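Local coordinates for protein glucose-6-phosphate isomerase (Plasmodium falciparum, PDB 3QKI) that probably catalyses the reversible interconversion of alpha-D-glucose 6-phosphate and beta-D-fructose 6-phosphate, the isomerase step of glycolysis and gluconeogenesis, at residues A[24-29]-A[85-90]; A[30-35]-A[78-83]; A[51-56]-A[71-76]; A[89-94]-A[350-355]; A[398-403]-A[542-547]. All blocks are in the same frame, centred on the assembly; numbering follows the deposited sequence.

Contact 1: A[24-29]-A[85-90]; sequences TNLKSY and AEEVEL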
# COMPACT_ATOMS: atom_id res chain seq x y z
N THR A 24 7.01 29.35 12.77
CA THR A 24 7.35 30.13 11.58
C THR A 24 7.97 31.50 11.92
O THR A 24 8.60 32.09 11.06
CB THR A 24 6.16 30.22 10.63
OG1 THR A 24 5.05 30.74 11.35
CG2 THR A 24 5.79 28.87 10.04
N ASN A 25 7.79 31.97 13.19
CA ASN A 25 8.33 33.23 13.71
C ASN A 25 9.71 33.07 14.34
O ASN A 25 10.37 34.08 14.57
CB ASN A 25 7.34 33.90 14.66
CG ASN A 25 6.11 34.40 13.94
OD1 ASN A 25 6.19 35.28 13.06
ND2 ASN A 25 4.96 33.81 14.26
N LEU A 26 10.17 31.82 14.58
CA LEU A 26 11.49 31.56 15.17
C LEU A 26 12.61 32.04 14.25
O LEU A 26 12.49 31.97 13.01
CB LEU A 26 11.68 30.08 15.54
CG LEU A 26 10.74 29.52 16.62
CD1 LEU A 26 10.76 28.03 16.62
CD2 LEU A 26 11.14 29.99 18.00
N LYS A 27 13.68 32.59 14.87
CA LYS A 27 14.84 33.15 14.16
C LYS A 27 15.44 32.13 13.21
O LYS A 27 15.63 32.46 12.03
CB LYS A 27 15.89 33.68 15.16
CG LYS A 27 17.09 34.33 14.48
CD LYS A 27 18.30 34.42 15.40
CE LYS A 27 19.37 35.33 14.85
NZ LYS A 27 20.61 34.57 14.53
N SER A 28 15.73 30.91 13.71
CA SER A 28 16.30 29.82 12.92
C SER A 28 15.38 29.33 11.78
O SER A 28 15.90 28.90 10.76
CB SER A 28 16.74 28.67 13.82
OG SER A 28 15.63 28.24 14.57
N TYR A 29 14.03 29.45 11.93
CA TYR A 29 13.10 29.08 10.87
C TYR A 29 13.19 30.11 9.73
O TYR A 29 13.25 29.75 8.54
CB TYR A 29 11.64 29.00 11.41
CG TYR A 29 10.64 28.45 10.41
CD1 TYR A 29 10.10 29.27 9.41
CD2 TYR A 29 10.17 27.14 10.50
CE1 TYR A 29 9.17 28.78 8.50
CE2 TYR A 29 9.26 26.63 9.57
CZ TYR A 29 8.77 27.46 8.57
OH TYR A 29 7.84 27.02 7.65
N ALA A 85 16.19 22.76 16.01
CA ALA A 85 15.86 21.74 17.02
C ALA A 85 16.15 22.28 18.44
O ALA A 85 15.33 22.10 19.35
CB ALA A 85 16.65 20.47 16.79
N GLU A 86 17.26 23.01 18.61
CA GLU A 86 17.64 23.64 19.90
C GLU A 86 16.63 24.77 20.27
O GLU A 86 16.17 24.84 21.41
CB GLU A 86 19.05 24.23 19.81
CG GLU A 86 20.13 23.17 19.88
CD GLU A 86 21.53 23.56 19.46
OE1 GLU A 86 21.73 24.71 19.01
OE2 GLU A 86 22.43 22.70 19.55
N GLU A 87 16.27 25.61 19.29
CA GLU A 87 15.32 26.70 19.49
C GLU A 87 13.91 26.23 19.90
O GLU A 87 13.24 26.92 20.67
CB GLU A 87 15.30 27.62 18.28
CG GLU A 87 14.91 29.04 18.67
CD GLU A 87 14.91 30.09 17.59
OE1 GLU A 87 15.65 29.95 16.59
OE2 GLU A 87 14.21 31.11 17.78
N VAL A 88 13.45 25.07 19.39
CA VAL A 88 12.15 24.51 19.80
C VAL A 88 12.27 23.64 21.07
O VAL A 88 11.26 23.07 21.52
CB VAL A 88 11.38 23.74 18.69
CG1 VAL A 88 10.99 24.64 17.56
CG2 VAL A 88 12.17 22.53 18.18
N GLU A 89 13.48 23.53 21.63
CA GLU A 89 13.78 22.76 22.85
C GLU A 89 13.42 21.29 22.69
O GLU A 89 12.81 20.69 23.57
CB GLU A 89 13.09 23.39 24.09
CG GLU A 89 13.49 24.82 24.34
CD GLU A 89 12.87 25.43 25.58
OE1 GLU A 89 11.65 25.72 25.55
OE2 GLU A 89 13.60 25.63 26.57
N LEU A 90 13.81 20.72 21.54
CA LEU A 90 13.54 19.34 21.20
C LEU A 90 14.06 18.38 22.26
O LEU A 90 13.31 17.50 22.66
CB LEU A 90 14.11 19.00 19.81
CG LEU A 90 13.93 17.56 19.32
CD1 LEU A 90 12.47 17.21 19.19
CD2 LEU A 90 14.60 17.37 17.98
O HOH W 1 13.31 33.44 17.80

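Contact 2: A[30-35]-A[78-83]; sequences KELVTL and LNKLVE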
# COMPACT_ATOMS: atom_id res chain seq x y z
N LYS A 30 13.18 31.41 10.09
CA LYS A 30 13.28 32.51 9.14
C LYS A 30 14.63 32.40 8.37
O LYS A 30 14.64 32.62 7.16
CB LYS A 30 13.13 33.86 9.85
CG LYS A 30 11.68 34.20 10.20
CD LYS A 30 11.61 35.33 11.19
CE LYS A 30 10.18 35.77 11.44
NZ LYS A 30 10.08 36.72 12.58
N GLU A 31 15.70 31.95 9.04
CA GLU A 31 17.01 31.75 8.43
C GLU A 31 16.98 30.56 7.45
O GLU A 31 17.53 30.67 6.36
CB GLU A 31 18.11 31.58 9.48
CG GLU A 31 18.36 32.86 10.27
CD GLU A 31 19.34 32.78 11.43
OE1 GLU A 31 19.50 31.69 12.01
OE2 GLU A 31 19.93 33.84 11.76
N LEU A 32 16.29 29.46 7.82
CA LEU A 32 16.12 28.28 6.96
C LEU A 32 15.33 28.64 5.68
O LEU A 32 15.67 28.12 4.63
CB LEU A 32 15.47 27.12 7.73
CG LEU A 32 16.41 26.35 8.65
CD1 LEU A 32 15.64 25.61 9.72
CD2 LEU A 32 17.32 25.44 7.88
N VAL A 33 14.36 29.57 5.75
CA VAL A 33 13.61 30.04 4.57
C VAL A 33 14.61 30.60 3.53
O VAL A 33 14.53 30.24 2.35
CB VAL A 33 12.53 31.10 4.95
CG1 VAL A 33 11.88 31.70 3.70
CG2 VAL A 33 11.47 30.53 5.88
N THR A 34 15.56 31.44 3.97
CA THR A 34 16.54 32.03 3.07
C THR A 34 17.63 31.06 2.64
O THR A 34 17.98 31.06 1.46
CB THR A 34 17.00 33.43 3.51
OG1 THR A 34 17.90 33.30 4.59
CG2 THR A 34 15.84 34.37 3.83
N LEU A 35 18.11 30.18 3.55
CA LEU A 35 19.11 29.16 3.19
C LEU A 35 18.57 28.17 2.15
O LEU A 35 19.29 27.83 1.21
CB LEU A 35 19.58 28.40 4.41
CG LEU A 35 20.49 29.12 5.39
CD1 LEU A 35 20.52 28.37 6.69
CD2 LEU A 35 21.89 29.22 4.85
N LEU A 78 22.47 22.01 7.42
CA LEU A 78 22.09 20.99 8.39
C LEU A 78 22.37 21.49 9.81
O LEU A 78 21.59 21.24 10.71
CB LEU A 78 22.78 19.64 8.11
CG LEU A 78 22.31 18.44 8.96
CD1 LEU A 78 20.81 18.23 8.85
CD2 LEU A 78 23.08 17.19 8.61
N ASN A 79 23.46 22.27 10.00
CA ASN A 79 23.78 22.86 11.31
C ASN A 79 22.70 23.84 11.72
O ASN A 79 22.34 23.87 12.90
CB ASN A 79 25.16 23.53 11.30
CG ASN A 79 26.31 22.54 11.24
OD1 ASN A 79 26.15 21.33 11.42
ND2 ASN A 79 27.51 23.04 10.94
N LYS A 80 22.11 24.57 10.74
CA LYS A 80 21.02 25.49 11.03
C LYS A 80 19.77 24.72 11.45
O LYS A 80 19.04 25.17 12.33
CB LYS A 80 20.73 26.43 9.86
CG LYS A 80 19.69 27.52 10.15
CD LYS A 80 20.13 28.50 11.24
CE LYS A 80 21.47 29.19 10.99
NZ LYS A 80 21.81 30.11 12.09
N LEU A 81 19.53 23.53 10.82
CA LEU A 81 18.40 22.67 11.19
C LEU A 81 18.57 22.23 12.66
O LEU A 81 17.59 22.23 13.40
CB LEU A 81 18.28 21.46 10.24
CG LEU A 81 17.55 21.74 8.92
CD1 LEU A 81 17.80 20.63 7.93
CD2 LEU A 81 16.05 21.92 9.14
N VAL A 82 19.82 21.94 13.08
CA VAL A 82 20.15 21.57 14.48
C VAL A 82 19.89 22.77 15.41
O VAL A 82 19.34 22.58 16.50
CB VAL A 82 21.56 20.97 14.61
CG1 VAL A 82 21.97 20.78 16.08
CG2 VAL A 82 21.64 19.66 13.84
N GLU A 83 20.19 24.01 14.94
CA GLU A 83 19.90 25.22 15.72
C GLU A 83 18.39 25.38 15.88
O GLU A 83 17.95 25.82 16.93
CB GLU A 83 20.50 26.47 15.08
CG GLU A 83 22.00 26.57 15.28
CD GLU A 83 22.61 27.77 14.60
OE1 GLU A 83 21.93 28.82 14.52
OE2 GLU A 83 23.77 27.67 14.15
O HOH W 2 22.54 33.27 12.59

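Contact 3: A[51-56]-A[71-76]; sequences KNRSES and QRYSEK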
# COMPACT_ATOMS: atom_id res chain seq x y z
N LYS A 51 33.86 14.61 -0.66
CA LYS A 51 34.06 13.49 0.26
C LYS A 51 33.85 13.91 1.73
O LYS A 51 33.34 13.11 2.52
CB LYS A 51 35.43 12.83 0.07
CG LYS A 51 35.58 11.51 0.81
CD LYS A 51 36.99 10.95 0.75
CE LYS A 51 37.06 9.61 1.46
NZ LYS A 51 38.27 8.84 1.07
N ASN A 52 34.24 15.14 2.08
CA ASN A 52 34.08 15.63 3.44
C ASN A 52 32.61 15.72 3.83
O ASN A 52 32.23 15.30 4.92
CB ASN A 52 34.76 16.97 3.65
CG ASN A 52 34.81 17.19 5.12
OD1 ASN A 52 35.31 16.33 5.86
ND2 ASN A 52 34.09 18.21 5.58
N ARG A 53 31.78 16.25 2.92
CA ARG A 53 30.33 16.36 3.15
C ARG A 53 29.73 14.96 3.32
O ARG A 53 28.96 14.74 4.26
CB ARG A 53 29.67 17.15 2.02
CG ARG A 53 28.19 17.38 2.26
CD ARG A 53 27.55 17.99 1.06
NE ARG A 53 26.07 17.98 1.15
CZ ARG A 53 25.29 17.00 0.71
NH1 ARG A 53 25.82 15.89 0.21
NH2 ARG A 53 23.97 17.10 0.81
N SER A 54 30.13 14.01 2.44
CA SER A 54 29.64 12.63 2.47
C SER A 54 29.98 11.97 3.80
O SER A 54 29.10 11.36 4.42
CB SER A 54 30.19 11.81 1.31
OG SER A 54 29.63 12.30 0.10
N GLU A 55 31.22 12.17 4.29
CA GLU A 55 31.66 11.63 5.57
C GLU A 55 30.88 12.22 6.74
O GLU A 55 30.61 11.51 7.70
CB GLU A 55 33.17 11.82 5.74
CG GLU A 55 33.98 10.81 4.94
CD GLU A 55 35.49 10.93 5.06
OE1 GLU A 55 36.18 9.94 4.73
OE2 GLU A 55 35.99 12.01 5.47
N SER A 56 30.49 13.50 6.64
CA SER A 56 29.69 14.18 7.67
C SER A 56 28.22 13.74 7.65
O SER A 56 27.60 13.73 8.71
CB SER A 56 29.73 15.69 7.46
OG SER A 56 31.02 16.21 7.74
N GLN A 71 20.42 14.71 0.23
CA GLN A 71 19.44 15.69 0.69
C GLN A 71 19.96 17.06 0.30
O GLN A 71 21.17 17.29 0.28
CB GLN A 71 19.18 15.58 2.22
CG GLN A 71 18.56 14.25 2.64
CD GLN A 71 17.15 14.03 2.15
OE1 GLN A 71 16.40 14.97 1.85
NE2 GLN A 71 16.74 12.80 2.10
N ARG A 72 19.06 17.96 -0.02
CA ARG A 72 19.39 19.29 -0.53
C ARG A 72 19.86 20.32 0.51
O ARG A 72 19.27 21.39 0.67
CB ARG A 72 18.27 19.82 -1.46
CG ARG A 72 17.93 18.86 -2.60
CD ARG A 72 17.09 19.53 -3.66
NE ARG A 72 17.91 20.46 -4.44
CZ ARG A 72 17.44 21.31 -5.35
NH1 ARG A 72 16.15 21.36 -5.61
NH2 ARG A 72 18.27 22.11 -6.01
N TYR A 73 20.94 19.99 1.19
CA TYR A 73 21.56 20.87 2.16
C TYR A 73 23.06 20.69 2.22
O TYR A 73 23.57 19.58 2.07
CB TYR A 73 20.94 20.78 3.59
CG TYR A 73 20.61 19.40 4.14
CD1 TYR A 73 19.34 19.11 4.64
CD2 TYR A 73 21.61 18.44 4.33
CE1 TYR A 73 19.04 17.87 5.19
CE2 TYR A 73 21.32 17.19 4.86
CZ TYR A 73 20.04 16.92 5.31
OH TYR A 73 19.74 15.70 5.86
N SER A 74 23.74 21.79 2.51
CA SER A 74 25.17 21.80 2.79
C SER A 74 25.29 21.41 4.28
O SER A 74 24.28 21.37 4.99
CB SER A 74 25.73 23.20 2.58
OG SER A 74 25.22 24.09 3.55
N GLU A 75 26.52 21.18 4.78
CA GLU A 75 26.71 20.90 6.21
C GLU A 75 26.27 22.12 7.04
O GLU A 75 25.75 21.96 8.14
CB GLU A 75 28.17 20.57 6.52
CG GLU A 75 28.63 19.28 5.90
CD GLU A 75 30.13 19.25 5.63
OE1 GLU A 75 30.55 19.64 4.52
OE2 GLU A 75 30.87 18.86 6.56
N LYS A 76 26.44 23.33 6.49
CA LYS A 76 26.04 24.59 7.12
C LYS A 76 24.52 24.66 7.31
O LYS A 76 24.05 25.12 8.35
CB LYS A 76 26.49 25.78 6.26
CG LYS A 76 27.15 26.88 7.05
CD LYS A 76 28.66 26.64 7.07
CE LYS A 76 29.44 27.90 6.79
NZ LYS A 76 30.82 27.61 6.34
O HOH W 3 32.82 19.72 2.83

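Contact 4: A[89-94]-A[350-355]; sequences ELKKKV and ADLKEN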
# COMPACT_ATOMS: atom_id res chain seq x y z
N GLU A 89 13.48 23.53 21.63
CA GLU A 89 13.78 22.76 22.85
C GLU A 89 13.42 21.29 22.69
O GLU A 89 12.81 20.69 23.57
CB GLU A 89 13.09 23.39 24.09
CG GLU A 89 13.49 24.82 24.34
CD GLU A 89 12.87 25.43 25.58
OE1 GLU A 89 11.65 25.72 25.55
OE2 GLU A 89 13.60 25.63 26.57
N LEU A 90 13.81 20.72 21.54
CA LEU A 90 13.54 19.34 21.20
C LEU A 90 14.06 18.38 22.26
O LEU A 90 13.31 17.50 22.66
CB LEU A 90 14.11 19.00 19.81
CG LEU A 90 13.93 17.56 19.32
CD1 LEU A 90 12.47 17.21 19.19
CD2 LEU A 90 14.60 17.37 17.98
N LYS A 91 15.32 18.53 22.71
CA LYS A 91 15.90 17.64 23.72
C LYS A 91 15.15 17.68 25.05
O LYS A 91 14.94 16.64 25.67
CB LYS A 91 17.40 17.89 23.91
CG LYS A 91 18.23 17.14 22.89
CD LYS A 91 19.63 16.81 23.39
CE LYS A 91 19.75 15.46 24.09
NZ LYS A 91 19.84 14.33 23.12
N LYS A 92 14.71 18.87 25.47
CA LYS A 92 13.96 19.04 26.72
C LYS A 92 12.63 18.28 26.61
O LYS A 92 12.26 17.56 27.54
CB LYS A 92 13.75 20.54 26.96
CG LYS A 92 12.94 20.95 28.19
CD LYS A 92 12.66 22.46 28.14
CE LYS A 92 11.49 22.89 28.99
NZ LYS A 92 10.58 23.80 28.24
N LYS A 93 11.95 18.41 25.45
CA LYS A 93 10.66 17.78 25.18
C LYS A 93 10.76 16.26 25.09
O LYS A 93 9.91 15.56 25.63
CB LYS A 93 10.03 18.40 23.93
CG LYS A 93 9.55 19.82 24.21
CD LYS A 93 9.28 20.62 22.97
CE LYS A 93 8.73 21.97 23.36
NZ LYS A 93 8.68 22.88 22.20
N VAL A 94 11.81 15.75 24.44
CA VAL A 94 12.04 14.30 24.32
C VAL A 94 12.30 13.72 25.72
O VAL A 94 11.72 12.68 26.07
CB VAL A 94 13.16 13.98 23.30
CG1 VAL A 94 13.63 12.53 23.41
CG2 VAL A 94 12.67 14.27 21.88
N ALA A 350 22.04 10.86 22.55
CA ALA A 350 22.96 11.41 21.53
C ALA A 350 22.78 12.90 21.31
O ALA A 350 21.63 13.37 21.28
CB ALA A 350 22.81 10.66 20.20
N ASP A 351 23.90 13.63 21.14
CA ASP A 351 23.89 15.06 20.80
C ASP A 351 23.15 15.17 19.47
O ASP A 351 23.29 14.27 18.63
CB ASP A 351 25.32 15.63 20.66
CG ASP A 351 26.20 15.49 21.89
OD1 ASP A 351 25.67 15.62 23.02
OD2 ASP A 351 27.43 15.28 21.72
N LEU A 352 22.34 16.22 19.29
CA LEU A 352 21.47 16.42 18.12
C LEU A 352 22.15 16.21 16.78
O LEU A 352 21.57 15.59 15.90
CB LEU A 352 20.79 17.80 18.18
CG LEU A 352 19.83 18.06 19.36
CD1 LEU A 352 19.49 19.51 19.44
CD2 LEU A 352 18.55 17.27 19.23
N LYS A 353 23.41 16.69 16.63
CA LYS A 353 24.17 16.57 15.38
C LYS A 353 24.55 15.11 15.05
O LYS A 353 24.89 14.81 13.90
CB LYS A 353 25.40 17.50 15.41
CG LYS A 353 26.43 17.12 16.46
CD LYS A 353 27.74 17.92 16.34
CE LYS A 353 28.75 17.54 17.41
NZ LYS A 353 28.31 17.92 18.79
N GLU A 354 24.49 14.22 16.06
CA GLU A 354 24.85 12.81 15.94
C GLU A 354 23.66 11.89 16.24
O GLU A 354 23.82 10.67 16.33
CB GLU A 354 26.05 12.49 16.86
CG GLU A 354 27.32 13.29 16.58
CD GLU A 354 27.89 13.27 15.17
OE1 GLU A 354 27.90 12.19 14.53
OE2 GLU A 354 28.33 14.34 14.70
N ASN A 355 22.47 12.49 16.38
CA ASN A 355 21.25 11.79 16.74
C ASN A 355 20.46 11.39 15.47
O ASN A 355 19.83 12.24 14.81
CB ASN A 355 20.45 12.68 17.68
CG ASN A 355 19.34 11.98 18.40
OD1 ASN A 355 18.53 11.25 17.80
ND2 ASN A 355 19.25 12.23 19.71

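Contact 5: A[398-403]-A[542-547]; sequences ESNGKS and FLLNIN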
# COMPACT_ATOMS: atom_id res chain seq x y z
N GLU A 398 -1.27 9.33 11.53
CA GLU A 398 -2.20 9.50 12.64
C GLU A 398 -1.57 10.32 13.75
O GLU A 398 -2.26 11.04 14.45
CB GLU A 398 -2.76 8.15 13.09
CG GLU A 398 -3.93 8.27 14.05
CD GLU A 398 -4.47 6.94 14.51
OE1 GLU A 398 -3.77 6.23 15.27
OE2 GLU A 398 -5.61 6.59 14.10
N SER A 399 -0.24 10.25 13.90
CA SER A 399 0.40 11.04 14.95
C SER A 399 0.49 12.48 14.51
O SER A 399 0.12 13.37 15.25
CB SER A 399 1.83 10.55 15.23
OG SER A 399 1.93 9.24 15.76
N ASN A 400 1.00 12.72 13.29
CA ASN A 400 1.33 14.05 12.85
C ASN A 400 0.41 14.75 11.84
O ASN A 400 0.71 15.87 11.44
CB ASN A 400 2.84 14.12 12.48
CG ASN A 400 3.77 13.87 13.64
OD1 ASN A 400 3.38 13.76 14.82
ND2 ASN A 400 5.04 13.71 13.34
N GLY A 401 -0.69 14.11 11.46
CA GLY A 401 -1.69 14.67 10.53
C GLY A 401 -2.67 15.51 11.33
O GLY A 401 -3.79 15.09 11.62
N LYS A 402 -2.19 16.66 11.81
CA LYS A 402 -2.90 17.57 12.72
C LYS A 402 -2.94 18.98 12.15
O LYS A 402 -2.18 19.29 11.23
CB LYS A 402 -2.18 17.58 14.10
CG LYS A 402 -2.01 16.21 14.76
CD LYS A 402 -3.33 15.66 15.32
CE LYS A 402 -3.29 14.15 15.58
NZ LYS A 402 -2.29 13.75 16.60
N SER A 403 -3.80 19.85 12.70
CA SER A 403 -3.89 21.23 12.22
C SER A 403 -4.02 22.23 13.36
O SER A 403 -4.50 23.35 13.16
CB SER A 403 -5.01 21.38 11.19
OG SER A 403 -6.24 20.88 11.69
N PHE A 542 7.35 17.40 17.72
CA PHE A 542 7.91 18.52 18.49
C PHE A 542 8.47 19.62 17.59
O PHE A 542 8.24 20.79 17.87
CB PHE A 542 8.93 18.07 19.55
CG PHE A 542 8.32 17.27 20.69
CD1 PHE A 542 7.17 17.71 21.35
CD2 PHE A 542 8.91 16.08 21.13
CE1 PHE A 542 6.63 17.00 22.42
CE2 PHE A 542 8.34 15.34 22.18
CZ PHE A 542 7.21 15.80 22.81
N LEU A 543 9.11 19.23 16.47
CA LEU A 543 9.59 20.20 15.47
C LEU A 543 8.38 20.95 14.87
O LEU A 543 8.45 22.16 14.67
CB LEU A 543 10.38 19.51 14.34
CG LEU A 543 11.69 18.81 14.69
CD1 LEU A 543 12.28 18.15 13.45
CD2 LEU A 543 12.69 19.76 15.34
N LEU A 544 7.28 20.22 14.60
CA LEU A 544 6.05 20.79 14.03
C LEU A 544 5.22 21.54 15.06
O LEU A 544 4.25 22.21 14.69
CB LEU A 544 5.19 19.69 13.41
CG LEU A 544 5.74 19.07 12.12
CD1 LEU A 544 4.97 17.83 11.77
CD2 LEU A 544 5.74 20.07 10.97
N ASN A 545 5.58 21.36 16.35
CA ASN A 545 4.88 21.90 17.52
C ASN A 545 3.41 21.44 17.54
O ASN A 545 2.51 22.23 17.78
CB ASN A 545 5.00 23.43 17.61
CG ASN A 545 4.65 23.97 18.96
OD1 ASN A 545 4.92 23.35 19.99
ND2 ASN A 545 3.98 25.11 18.99
N ILE A 546 3.18 20.16 17.28
CA ILE A 546 1.82 19.58 17.32
C ILE A 546 1.81 18.45 18.36
O ILE A 546 2.86 18.05 18.86
CB ILE A 546 1.33 19.11 15.93
CG1 ILE A 546 2.26 18.02 15.35
CG2 ILE A 546 1.03 20.31 14.98
CD1 ILE A 546 1.84 17.49 14.01
N ASN A 547 0.62 17.97 18.69
CA ASN A 547 0.49 16.87 19.64
C ASN A 547 0.45 15.55 18.83
O ASN A 547 -0.54 15.27 18.17
CB ASN A 547 -0.74 17.04 20.54
CG ASN A 547 -0.90 15.93 21.57
OD1 ASN A 547 0.01 15.16 21.83
ND2 ASN A 547 -2.05 15.86 22.19

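Contact 1: A[24-29]-A[85-90]
S28 and E87 bring their CA atoms to within 7.3 Å of each other where the first turn of helix 27-39, with L26 at its N-cap, lies beside the last turn of helix 75-87. The second helix closes in a Schellman motif: E89 has positive phi, and backbone bonds run back from E89 N to E86 O and from L90 N to A85 O. E87 carries most of the contact. Its CG stands roughly anti to the backbone N, and the extended chain beyond delivers the carboxylate to the amides at the start of helix 27-39. An acidic side chain remote in sequence thus meets a helix N terminus, where the helix dipole would probably favour its negative charge. OE1 of E87 accepts twice from S28. S28 N donates to E87 OE1 at 3.0 Å from the syn side, 19° out of the carboxylate plane. S28 OG, 2.6 Å from E87 OE1, comes instead from above that plane, 41° out of it, its first torsion (chi1 57°) placing the hydroxyl between the backbone N and the carbonyl carbon. The other oxygen, E87 OE2, receives a weak bond from K27 N at 3.3 Å, and a water bridges the same two atoms. The amino end of K27 turns away to a salt bridge with E31. Apolar cover comes from L26, which slides past E87 in the opposite direction and lays CD2 3.3 Å from E87 OE2. L26 CD1 meets V88 CG1 at 3.5 Å, the two side chains crossing at about a right angle; V88 in turn packs on L543 of helix 523-543.

Contact 2: A[30-35]-A[78-83]
An antiparallel helix pair, with L32 and K80 nearest across it, illustrates how one long side chain can be apolar along its stem and ionic at its end. The axes of the segments 30-35 and 78-83 approach to 10.1 Å and run at 162° to each other. K80 is the residue most engaged. Its CG is anti to the backbone N, but turns of about 60° at chi2 and chi3 curl the chain, so that the methylenes lie against helix 27-39 while the ammonium group swings toward E31 and E83. There K80 NZ forms two salt bridges, one to E31 OE1 and one to E83 OE1, each 2.8 Å long, and in both the nitrogen arrives from above the carboxylate plane, 47° out of it for E31. The lysine thus stands between two carboxylates, E31 and E83, whose OE1 atoms are 4.5 Å apart, and its charge probably offsets their mutual repulsion. E31 OE2 takes a water that also reaches K80 NZ weakly, and makes a further salt bridge with K27 one turn earlier. Behind this network two leucines touch the curled stem: L35 CD1 meets K80 CG at 3.7 Å, crossing at about a right angle, and L32 CG lies 3.8 Å from the same K80 CG. L32 also turns its branches on L81, with L32 CD1 3.8 Å from L81 CD2. The buried leucines continue inward to helix 356-371, where L32 rests on F370 and L81 on Y366, and L81 is also touched by Y73 from the chain leading into helix 75-87.

Contact 3: A[51-56]-A[71-76]
R53 holds CG anti to its backbone N (chi1 -176°) and stays extended as far as NE, a torsion choice that carries its guanidinium straight from helix 51-57 to the Y73 carbonyl. The contact joins this helix to the entry of helix 75-87, the two elements that flank the beta hairpin of strands 58-61 and 64-70. Side-on, NE and NH2 of R53 both grip Y73 O, at 3.1 Å and 2.8 Å, with the oxygen only 2° out of the guanidinium plane. Q71 O, within the inverse gamma turn centred on R72, lies near the same edge, so backbone oxygens line it. NH1 of R53 bonds S69 O, and Y47 adds a cation-pi contact. On the more exposed side E75 extends from the start of helix 75-87 to helix 51-57: E75 OE1 lies 3.6 Å from R53 CB, with the carboxylate nearly perpendicular to the guanidinium, and takes a bond from a water. S74, the N-cap residue, turns its OG to T77 N. A bond from S54 to S586 of the second subunit places helix 51-57 at the dimer interface. E75 OE2 sits 2.9 Å from S56 OG, whose single proton has N52 O as an alternative acceptor.

Contact 4: A[89-94]-A[350-355]
K91 and L352 lose the most surface here, and they slide past each other in opposite directions, K91 CG lying 3.7 Å from L352 CD2. L352 CD2 also reaches L90 CD2 at 4.1 Å, L90 being at the start of helix 90-99. L352, in a short 3-10 segment, also packs on V82, A85 and E86 of helix 75-87. The contact thus ties the loop between helices 330-349 and 356-371 to the start of helix 90-99. Beyond the leucine the K91 chain bends at chi3 and chi4 (91° and 79°), curving its ammonium over to the A350 carbonyl. K91 NZ donates to A350 O at 2.7 Å from above the carbonyl plane, 44° out of it. N355 ND2 reaches A350 O at 3.1 Å from the opposite face, so one carbonyl is gripped by two donors. N355 also serves as N-cap of helix 356-371, and its ND2 bonds F347 O as well. K91 NZ also donates to L348 O, which places a positive charge beside carbonyls at the C-terminal end of helix 330-349. Such a charge probably complements the negative end of the helix dipole, while the lysine's own methylenes remain in apolar company.

Contact 5: A[398-403]-A[542-547]
K402 NZ meets two peptide groups in different ways: it donates to N547 O within the carbonyl plane, C=O...N angle 159°, but to S399 O from above the plane, 37° out of it. A third flat group, the N400 amide, has I546 CD1 above its plane, offset from its centre. The contact joins two helix exits: an inverse gamma turn centred on G401 just after helix 388-400, and a Schellman motif at N545 after helix 523-543. K402 NZ lies 2.8 Å from both N547 O and S399 O. K402 gets there by bending at chi2 and chi4. A salt bridge to D550 gives the buried ammonium a third partner, and N400 OD1 bonds S548. I546 sends CG1 between its backbone N and carbonyl carbon, with CD1 extended beyond, so the methyl wedges against the turn: I546 CD1 lies 3.8 Å from N400 CB and 4.0 Å from K402 CB. L544 CD1 adds a looser touch on N400 CB at 4.3 Å. The helix end lies next to the sugar-phosphate site: E398, at the start of the segment, binds beta-D-fructose 6-phosphate, and here its OE1 is held by R312 and Q394. G401 O accepts from Q433 of the second subunit, which places the turn at the dimer interface. I546 CD1 lies 3.2 Å from N400 O, closer than to either CB.

Contacts 1 and 2 are successive stations along one helix pair, 27-39 with 75-87, their centres about 9 Å apart. Contact 3 lies at the far end of the second of these helices and joins contact 2 through Y73 packing on L78 and L81. Between centres, contacts 1 and 3 are about 22 Å apart. Contact 4 takes over at E89 and L90, which it shares with contact 1; a probable hydrogen bond from K93 NZ to V88 O, 2.7 Å, links them. Contact 5 alone holds a residue of the sugar-phosphate site, E398. It is met by contacts 1 and 4 through L90 on F542 and L543. Contacts 3 and 5, about 28 Å apart between centres, both touch the second subunit.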